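Local coordinates for uncharacterized protein (Legionella pneumophila subsp. pneumophila str. Philadelphia 1, PDB 4EZI) that is an alpha/beta hydrolase of unknown function that may act as a lipase on triacylglycerols, at residues 126-131 with 229-234; 132-137 with 296-301; 171-176 with 198-203. All coordinates share one frame; numbering follows the deposited sequence.

Contact 1: 126-131 with 229-234; sequences LTLHPY and LQTYKS
Tyr232 reaches from the last turn of helix 218-233 over the loop 126-131, its hydroxyl coming to rest among Leu126, Leu128 and a water. It carries the largest share of the buried surface. The phenol OH donates to Leu128 O over 2.6 Å, lying in the carbonyl plane on a lone pair, with a C=O...O angle of 142°; the acceptor in turn lies in the plane of the ring, at its edge. A water donates to the same OH from 2.9 Å and also bonds Thr127 OG1, so the hydroxyl gives one bond and receives another. Leu126 CB lies 3.6 Å from Tyr232 OH, and Pro130 CG meets the ring obliquely, 3.9 Å from CE2. At the preceding residue of the helix, Leu128 sends CD2 against Thr231, 3.6 Å from OG1, a hydroxyl already bonded to Tyr227 O in its own helix. With CG anti to the backbone N (chi1 -177°), the leucine extends toward that helix. The loop follows strand 112-116 and leads into helix 134-154; Ser228 of helix 218-233 also bonds it, at His129 O and Tyr131 N, while Pro53 touches both Pro130 and Tyr232.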
loop_
_atom_site.group_PDB
_atom_site.type_symbol
_atom_site.label_atom_id
_atom_site.label_comp_id
_atom_site.label_asym_id
_atom_site.label_seq_id
_atom_site.Cartn_x
_atom_site.Cartn_y
_atom_site.Cartn_z
ATOM N N LEU A 126 3.421 14.127 11.475
ATOM C CA LEU A 126 3.110 13.116 12.479
ATOM C C LEU A 126 4.340 12.241 12.651
ATOM O O LEU A 126 5.032 11.906 11.683
ATOM C CB LEU A 126 1.892 12.277 12.101
ATOM C CG LEU A 126 0.578 13.024 11.914
ATOM C CD1 LEU A 126 -0.524 12.152 11.326
ATOM C CD2 LEU A 126 0.107 13.650 13.210
ATOM N N THR A 127 4.601 11.848 13.890
ATOM C CA THR A 127 5.863 11.208 14.223
ATOM C C THR A 127 5.915 9.715 13.906
ATOM O O THR A 127 6.976 9.147 13.873
ATOM C CB THR A 127 6.233 11.432 15.700
ATOM O OG1 THR A 127 5.206 10.893 16.519
ATOM C CG2 THR A 127 6.407 12.917 15.986
ATOM N N LEU A 128 4.761 9.106 13.672
ATOM C CA LEU A 128 4.662 7.646 13.527
ATOM C C LEU A 128 3.625 7.331 12.463
ATOM O O LEU A 128 2.541 7.896 12.451
ATOM C CB LEU A 128 4.222 7.024 14.858
ATOM C CG LEU A 128 4.136 5.510 14.903
ATOM C CD1 LEU A 128 5.470 4.845 14.593
ATOM C CD2 LEU A 128 3.632 5.121 16.302
ATOM N N HIS A 129 3.946 6.423 11.551
ATOM C CA HIS A 129 2.969 5.979 10.571
ATOM C C HIS A 129 1.841 5.207 11.253
ATOM O O HIS A 129 2.129 4.302 12.016
ATOM C CB HIS A 129 3.703 5.067 9.579
ATOM C CG HIS A 129 2.820 4.418 8.573
ATOM N ND1 HIS A 129 1.967 5.114 7.751
ATOM C CD2 HIS A 129 2.609 3.100 8.311
ATOM C CE1 HIS A 129 1.268 4.242 7.030
ATOM N NE2 HIS A 129 1.649 3.014 7.336
ATOM N N PRO A 130 0.560 5.546 10.948
ATOM C CA PRO A 130 -0.583 4.724 11.397
ATOM C C PRO A 130 -0.688 3.487 10.503
ATOM O O PRO A 130 -1.197 3.528 9.393
ATOM C CB PRO A 130 -1.793 5.676 11.247
ATOM C CG PRO A 130 -1.194 7.034 10.949
ATOM C CD PRO A 130 0.092 6.755 10.256
ATOM N N TYR A 131 -0.158 2.382 11.000
ATOM C CA TYR A 131 0.205 1.223 10.193
ATOM C C TYR A 131 -0.972 0.268 10.044
ATOM O O TYR A 131 -1.553 -0.213 11.023
ATOM C CB TYR A 131 1.387 0.530 10.851
ATOM C CG TYR A 131 1.905 -0.679 10.123
ATOM C CD1 TYR A 131 2.240 -0.649 8.767
ATOM C CD2 TYR A 131 2.065 -1.873 10.774
ATOM C CE1 TYR A 131 2.747 -1.753 8.112
ATOM C CE2 TYR A 131 2.586 -2.986 10.148
ATOM C CZ TYR A 131 2.907 -2.930 8.822
ATOM O OH TYR A 131 3.395 -4.072 8.234
ATOM N N LEU A 229 -0.944 1.308 16.750
ATOM C CA LEU A 229 -2.342 1.336 17.145
ATOM C C LEU A 229 -2.515 1.859 18.571
ATOM O O LEU A 229 -3.409 2.665 18.835
ATOM C CB LEU A 229 -3.007 -0.029 16.961
ATOM C CG LEU A 229 -4.535 0.005 16.916
ATOM C CD1 LEU A 229 -5.046 0.744 15.661
ATOM C CD2 LEU A 229 -5.081 -1.407 16.942
ATOM N N GLN A 230 -1.686 1.386 19.496
ATOM C CA GLN A 230 -1.778 1.880 20.865
ATOM C C GLN A 230 -1.428 3.369 20.905
ATOM O O GLN A 230 -2.067 4.128 21.643
ATOM C CB GLN A 230 -0.869 1.068 21.788
ATOM C CG GLN A 230 -0.817 1.572 23.218
ATOM C CD GLN A 230 -2.142 1.459 23.968
ATOM O OE1 GLN A 230 -3.068 0.788 23.530
ATOM N NE2 GLN A 230 -2.235 2.145 25.112
ATOM N N THR A 231 -0.429 3.805 20.148
ATOM C CA THR A 231 -0.071 5.234 20.090
ATOM C C THR A 231 -1.253 6.109 19.705
ATOM O O THR A 231 -1.551 7.097 20.379
ATOM C CB THR A 231 1.105 5.480 19.121
ATOM O OG1 THR A 231 2.288 4.865 19.642
ATOM C CG2 THR A 231 1.346 6.971 18.889
ATOM N N TYR A 232 -1.959 5.719 18.648
ATOM C CA TYR A 232 -3.016 6.580 18.115
ATOM C C TYR A 232 -4.374 6.367 18.777
ATOM O O TYR A 232 -5.155 7.309 18.848
ATOM C CB TYR A 232 -3.149 6.403 16.592
ATOM C CG TYR A 232 -2.048 7.130 15.862
ATOM C CD1 TYR A 232 -2.053 8.516 15.840
ATOM C CD2 TYR A 232 -0.995 6.461 15.234
ATOM C CE1 TYR A 232 -1.039 9.223 15.233
ATOM C CE2 TYR A 232 0.014 7.183 14.602
ATOM C CZ TYR A 232 -0.034 8.566 14.586
ATOM O OH TYR A 232 0.937 9.329 13.983
ATOM N N LYS A 233 -4.648 5.165 19.264
ATOM C CA LYS A 233 -6.007 4.800 19.732
ATOM C C LYS A 233 -6.099 4.412 21.204
ATOM O O LYS A 233 -7.190 4.395 21.758
ATOM C CB LYS A 233 -6.575 3.671 18.884
ATOM C CG LYS A 233 -6.596 3.959 17.405
ATOM C CD LYS A 233 -7.432 5.206 17.049
ATOM C CE LYS A 233 -7.454 5.491 15.544
ATOM N NZ LYS A 233 -8.043 6.835 15.266
ATOM N N SER A 234 -4.978 4.046 21.830
ATOM C CA SER A 234 -4.957 3.682 23.242
ATOM C C SER A 234 -6.047 2.674 23.621
ATOM O O SER A 234 -6.733 2.809 24.645
ATOM C CB SER A 234 -5.029 4.925 24.130
ATOM O OG SER A 234 -4.608 4.587 25.437
HETATM O O HOH W 1 2.220 10.500 16.286
#

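Contact 2: 132-137 with 296-301; sequences VQAETL and KINFNH
Asn298 bridges the chain just before helix 134-154 and its first N-H with both ends of its carboxamide. Its ND2 donates to Val132 O over 3.0 Å in a nearly straight bond (173° at the hydrogen), with the acceptor almost in the amide plane; its OD1 accepts from Ala134 N at 2.9 Å, the donor tilted 24° from the carbonyl plane. Two bonds at opposite ends of one amide fix its flip and its rotation. A water donates to Asn298 OD1 from 2.7 Å and accepts from Glu135 N, so the same oxygen serves two backbone N-H groups in the first turn, one directly and one through water. Gln133 holds the N-cap position, and Asn298 OD1 serves as an acceptor from another helix for Ala134 N, the first N-H after it. A chi1 of 176° turns the amide away from its own N and across to the helix start.

The apolar contacts lie beside this polar pair. Val132 CG1 meets the Phe299 ring obliquely, 3.6 Å from CE1. Ala134 CB sits against the pair formed by Asn298 O and His301 NE2, 3.3 Å from each.

Within 296-301, His301 NE2 gives a weak, bent bond to Asn298 O, which lies at the ring edge in its plane, while ND1 pairs with Glu180 of helix 170-185, so both ring nitrogens have partners.

The end of helix 292-299 therefore abuts the beginning of helix 134-154. Phe173 of helix 170-185 touches both Val132 and Phe299, Trp203 packs edge-to-face with Phe299, and Gln133 leans on Leu229 and Tyr232 of helix 218-233.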
loop_
_atom_site.group_PDB
_atom_site.type_symbol
_atom_site.label_atom_id
_atom_site.label_comp_id
_atom_site.label_asym_id
_atom_site.label_seq_id
_atom_site.Cartn_x
_atom_site.Cartn_y
_atom_site.Cartn_z
ATOM N N VAL A 132 -1.353 -0.023 8.810
ATOM C CA VAL A 132 -2.511 -0.904 8.544
ATOM C C VAL A 132 -3.744 -0.396 9.312
ATOM O O VAL A 132 -4.522 -1.192 9.824
ATOM C CB VAL A 132 -2.229 -2.429 8.782
ATOM C CG1 VAL A 132 -3.196 -3.257 7.911
ATOM C CG2 VAL A 132 -0.788 -2.786 8.467
ATOM N N GLN A 133 -3.923 0.928 9.300
ATOM C CA GLN A 133 -5.113 1.591 9.838
ATOM C C GLN A 133 -5.960 2.059 8.664
ATOM O O GLN A 133 -5.585 2.981 7.926
ATOM C CB GLN A 133 -4.733 2.718 10.794
ATOM C CG GLN A 133 -4.063 2.182 12.077
ATOM C CD GLN A 133 -3.690 3.253 13.095
ATOM O OE1 GLN A 133 -4.341 4.297 13.175
ATOM N NE2 GLN A 133 -2.635 3.010 13.867
ATOM N N ALA A 134 -7.087 1.370 8.465
ATOM C CA ALA A 134 -7.890 1.534 7.278
ATOM C C ALA A 134 -8.336 2.972 7.038
ATOM O O ALA A 134 -8.273 3.464 5.913
ATOM C CB ALA A 134 -9.120 0.636 7.347
ATOM N N GLU A 135 -8.807 3.652 8.077
ATOM C CA GLU A 135 -9.423 4.953 7.857
ATOM C C GLU A 135 -8.487 5.937 7.173
ATOM O O GLU A 135 -8.870 6.612 6.215
ATOM C CB GLU A 135 -9.886 5.513 9.190
ATOM C CG GLU A 135 -10.485 6.911 9.161
ATOM C CD GLU A 135 -11.674 7.083 8.245
ATOM O OE1 GLU A 135 -12.514 6.145 8.162
ATOM O OE2 GLU A 135 -11.794 8.181 7.621
ATOM N N THR A 136 -7.272 6.063 7.710
ATOM C CA THR A 136 -6.318 7.026 7.204
ATOM C C THR A 136 -5.514 6.505 6.015
ATOM O O THR A 136 -5.086 7.315 5.197
ATOM C CB THR A 136 -5.399 7.609 8.284
ATOM O OG1 THR A 136 -4.747 6.549 8.981
ATOM C CG2 THR A 136 -6.154 8.523 9.250
ATOM N N LEU A 137 -5.287 5.207 5.884
ATOM C CA LEU A 137 -4.690 4.727 4.636
ATOM C C LEU A 137 -5.616 5.084 3.465
ATOM O O LEU A 137 -5.181 5.555 2.419
ATOM C CB LEU A 137 -4.409 3.236 4.684
ATOM C CG LEU A 137 -3.206 2.805 5.527
ATOM C CD1 LEU A 137 -3.134 1.293 5.663
ATOM C CD2 LEU A 137 -1.879 3.379 4.988
ATOM N N LYS A 296 -11.574 -5.899 14.386
ATOM C CA LYS A 296 -12.218 -6.429 13.186
ATOM C C LYS A 296 -12.733 -5.333 12.265
ATOM O O LYS A 296 -12.598 -5.434 11.048
ATOM C CB LYS A 296 -13.345 -7.400 13.542
ATOM C CG LYS A 296 -12.824 -8.698 14.098
ATOM C CD LYS A 296 -13.914 -9.561 14.780
ATOM C CE LYS A 296 -15.024 -9.969 13.879
ATOM N NZ LYS A 296 -15.998 -10.793 14.675
ATOM N N ILE A 297 -13.318 -4.287 12.839
ATOM C CA ILE A 297 -13.773 -3.161 12.028
ATOM C C ILE A 297 -12.597 -2.520 11.286
ATOM O O ILE A 297 -12.707 -2.206 10.101
ATOM C CB ILE A 297 -14.578 -2.116 12.825
ATOM C CG1 ILE A 297 -15.846 -2.756 13.406
ATOM C CG2 ILE A 297 -14.977 -0.945 11.912
ATOM C CD1 ILE A 297 -16.836 -3.284 12.368
ATOM N N ASN A 298 -11.472 -2.299 11.965
ATOM C CA ASN A 298 -10.317 -1.765 11.269
ATOM C C ASN A 298 -9.845 -2.665 10.140
ATOM O O ASN A 298 -9.519 -2.181 9.059
ATOM C CB ASN A 298 -9.179 -1.501 12.242
ATOM C CG ASN A 298 -7.925 -1.039 11.525
ATOM O OD1 ASN A 298 -7.915 0.042 10.919
ATOM N ND2 ASN A 298 -6.888 -1.874 11.533
ATOM N N PHE A 299 -9.745 -3.972 10.411
ATOM C CA PHE A 299 -9.023 -4.850 9.513
ATOM C C PHE A 299 -9.840 -5.387 8.369
ATOM O O PHE A 299 -9.277 -5.659 7.326
ATOM C CB PHE A 299 -8.394 -6.026 10.263
ATOM C CG PHE A 299 -7.033 -6.392 9.771
ATOM C CD1 PHE A 299 -5.914 -5.691 10.194
ATOM C CD2 PHE A 299 -6.851 -7.431 8.879
ATOM C CE1 PHE A 299 -4.653 -6.042 9.756
ATOM C CE2 PHE A 299 -5.595 -7.767 8.434
ATOM C CZ PHE A 299 -4.501 -7.072 8.870
ATOM N N ASN A 300 -11.133 -5.635 8.582
ATOM C CA ASN A 300 -11.944 -6.466 7.663
ATOM C C ASN A 300 -12.671 -5.624 6.627
ATOM O O ASN A 300 -13.656 -4.965 6.935
ATOM C CB ASN A 300 -12.919 -7.331 8.453
ATOM C CG ASN A 300 -12.209 -8.388 9.296
ATOM O OD1 ASN A 300 -11.024 -8.663 9.099
ATOM N ND2 ASN A 300 -12.951 -9.007 10.226
ATOM N N HIS A 301 -12.138 -5.640 5.417
ATOM C CA HIS A 301 -12.651 -4.848 4.302
ATOM C C HIS A 301 -12.710 -5.686 3.039
ATOM O O HIS A 301 -12.106 -5.374 2.032
ATOM C CB HIS A 301 -11.792 -3.597 4.114
ATOM C CG HIS A 301 -11.834 -2.681 5.295
ATOM N ND1 HIS A 301 -12.779 -1.686 5.432
ATOM C CD2 HIS A 301 -11.058 -2.620 6.407
ATOM C CE1 HIS A 301 -12.592 -1.061 6.582
ATOM N NE2 HIS A 301 -11.570 -1.625 7.201
HETATM O O HOH W 2 -9.468 2.286 10.631
#

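Contact 3: 171-176 with 198-203; sequences GGFSTI and SAPYGW
Gly172, in the first turn of helix 170-185, comes so near Ala199 that their CA atoms are 4.4 Å apart. Gly171, the residue before it, makes no contact with the loop; its carbonyl is used within the helix: Gly171 O accepts from the backbone N of Thr175 and also from Thr175 OG1, the latter at 2.8 Å, while that hydroxyl has a second partner in Gln80. With no side chain on Gly172, the Ala199 methyl can lie directly on the helix backbone, its CB 3.6 Å from Gly172 C. The same methyl lies 3.7 Å from Phe173 N.

This helix starts at what is probably the nucleophile elbow of the alpha/beta hydrolase fold, a GxSxG turn between strand 162-168 and helix 170-185 in which Gly171 is the last glycine and Ser169 the likely nucleophile. The partner loop leaves the end of the next parallel strand, 193-197, and the side chain of Ser198 touches His351 and Asp318, the other two members of the probable triad.

Phe173 carries its benzyl group along the proline. Its CB lies 4.0 Å from Pro200 CD, and a chi1 of 179° directs the ring past the pyrrolidine, where Pro200 O lies in the ring plane at its edge, 4.0 Å from Phe173 CD2. Ala134 and Leu137 of helix 134-154 also pack on Phe173.

A turn later Ile176 meets Tyr201 more loosely: CG1 is 4.3 Å from CE1, approaching the phenol ring obliquely. That ring also packs on Ala326, Met328 and Ala329 of helix 323-334, while Ile176 reaches Phe333 of the same helix and Pro196 of strand 193-197.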
loop_
_atom_site.group_PDB
_atom_site.type_symbol
_atom_site.label_atom_id
_atom_site.label_comp_id
_atom_site.label_asym_id
_atom_site.label_seq_id
_atom_site.Cartn_x
_atom_site.Cartn_y
_atom_site.Cartn_z
ATOM N N GLY A 171 0.219 -1.962 1.200
ATOM C CA GLY A 171 -0.412 -1.239 0.114
ATOM C C GLY A 171 -1.509 -1.950 -0.625
ATOM O O GLY A 171 -2.338 -1.295 -1.245
ATOM N N GLY A 172 -1.504 -3.277 -0.550
ATOM C CA GLY A 172 -2.663 -4.019 -1.046
ATOM C C GLY A 172 -3.878 -3.736 -0.188
ATOM O O GLY A 172 -4.981 -3.552 -0.693
ATOM N N PHE A 173 -3.669 -3.722 1.128
ATOM C CA PHE A 173 -4.715 -3.309 2.059
ATOM C C PHE A 173 -5.138 -1.857 1.798
ATOM O O PHE A 173 -6.322 -1.563 1.705
ATOM C CB PHE A 173 -4.201 -3.549 3.481
ATOM C CG PHE A 173 -5.150 -3.157 4.585
ATOM C CD1 PHE A 173 -5.171 -1.883 5.111
ATOM C CD2 PHE A 173 -5.993 -4.100 5.137
ATOM C CE1 PHE A 173 -6.011 -1.550 6.153
ATOM C CE2 PHE A 173 -6.821 -3.776 6.189
ATOM C CZ PHE A 173 -6.856 -2.504 6.684
ATOM N N SER A 174 -4.177 -0.956 1.650
ATOM C CA SER A 174 -4.512 0.439 1.359
ATOM C C SER A 174 -5.360 0.549 0.102
ATOM O O SER A 174 -6.282 1.354 0.041
ATOM C CB SER A 174 -3.234 1.231 1.143
ATOM O OG SER A 174 -2.394 1.179 2.274
ATOM N N THR A 175 -5.016 -0.229 -0.921
ATOM C CA THR A 175 -5.733 -0.201 -2.180
ATOM C C THR A 175 -7.192 -0.621 -1.999
ATOM O O THR A 175 -8.116 0.029 -2.527
ATOM C CB THR A 175 -5.025 -1.101 -3.206
ATOM O OG1 THR A 175 -3.743 -0.564 -3.497
ATOM C CG2 THR A 175 -5.808 -1.234 -4.509
ATOM N N ILE A 176 -7.419 -1.701 -1.254
ATOM C CA ILE A 176 -8.780 -2.174 -1.006
ATOM C C ILE A 176 -9.597 -1.141 -0.222
ATOM O O ILE A 176 -10.745 -0.858 -0.582
ATOM C CB ILE A 176 -8.753 -3.521 -0.280
ATOM C CG1 ILE A 176 -8.355 -4.652 -1.226
ATOM C CG2 ILE A 176 -10.102 -3.827 0.424
ATOM C CD1 ILE A 176 -9.530 -5.060 -2.213
ATOM N N SER A 198 -0.719 -9.166 -2.923
ATOM C CA SER A 198 -0.289 -9.819 -1.684
ATOM C C SER A 198 -0.755 -9.057 -0.440
ATOM O O SER A 198 0.037 -8.755 0.455
ATOM C CB SER A 198 1.230 -10.020 -1.685
ATOM O OG SER A 198 1.588 -10.833 -2.799
ATOM N N ALA A 199 -2.049 -8.766 -0.391
ATOM C CA ALA A 199 -2.586 -8.009 0.728
ATOM C C ALA A 199 -2.898 -8.930 1.899
ATOM O O ALA A 199 -3.216 -10.107 1.723
ATOM C CB ALA A 199 -3.858 -7.328 0.333
ATOM N N PRO A 200 -2.893 -8.390 3.122
ATOM C CA PRO A 200 -3.470 -9.095 4.275
ATOM C C PRO A 200 -4.971 -8.989 4.235
ATOM O O PRO A 200 -5.502 -7.902 4.087
ATOM C CB PRO A 200 -2.905 -8.348 5.483
ATOM C CG PRO A 200 -2.704 -6.941 4.984
ATOM C CD PRO A 200 -2.326 -7.082 3.508
ATOM N N TYR A 201 -5.649 -10.123 4.362
ATOM C CA TYR A 201 -7.088 -10.178 4.418
ATOM C C TYR A 201 -7.529 -10.936 5.668
ATOM O O TYR A 201 -7.109 -12.061 5.904
ATOM C CB TYR A 201 -7.698 -10.898 3.208
ATOM C CG TYR A 201 -7.387 -10.296 1.846
ATOM C CD1 TYR A 201 -8.156 -9.263 1.313
ATOM C CD2 TYR A 201 -6.334 -10.771 1.111
ATOM C CE1 TYR A 201 -7.869 -8.741 0.031
ATOM C CE2 TYR A 201 -6.034 -10.257 -0.147
ATOM C CZ TYR A 201 -6.789 -9.223 -0.666
ATOM O OH TYR A 201 -6.492 -8.683 -1.893
ATOM N N GLY A 202 -8.362 -10.283 6.456
ATOM C CA GLY A 202 -9.007 -10.896 7.605
ATOM C C GLY A 202 -8.211 -10.766 8.883
ATOM O O GLY A 202 -7.043 -11.175 8.958
ATOM N N TRP A 203 -8.850 -10.233 9.917
ATOM C CA TRP A 203 -8.187 -10.041 11.201
ATOM C C TRP A 203 -7.741 -11.380 11.790
ATOM O O TRP A 203 -6.578 -11.558 12.123
ATOM C CB TRP A 203 -9.129 -9.319 12.150
ATOM C CG TRP A 203 -8.585 -9.184 13.518
ATOM C CD1 TRP A 203 -9.045 -9.795 14.643
ATOM C CD2 TRP A 203 -7.422 -8.440 13.912
ATOM N NE1 TRP A 203 -8.266 -9.456 15.726
ATOM C CE2 TRP A 203 -7.261 -8.631 15.301
ATOM C CE3 TRP A 203 -6.499 -7.626 13.237
ATOM C CZ2 TRP A 203 -6.223 -8.046 16.013
ATOM C CZ3 TRP A 203 -5.480 -7.036 13.944
ATOM C CH2 TRP A 203 -5.345 -7.249 15.323
#

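In the fold
After the N-terminal strands, the chain leaves strand 112-116 into the loop holding 126-131; contact 1 closes 97 residues later, when helix 218-233 returns to it. The very next residues, 132-137, begin contact 2, which closes later, at 296-301, so contacts 1 and 2 cross. Contact 3 closes a short loop of 21 residues and is nested inside both. Contacts 1 and 2 touch where Pro130 meets Thr136; contacts 2 and 3 touch through Asn300 and Trp203. Contacts 1 and 3 do not meet. Contact 1 joins helix 218-233 to the loop before helix 134-154, contact 2 helix 292-299 to that helix's start, and contact 3 helix 170-185 to the loop after strand 193-197.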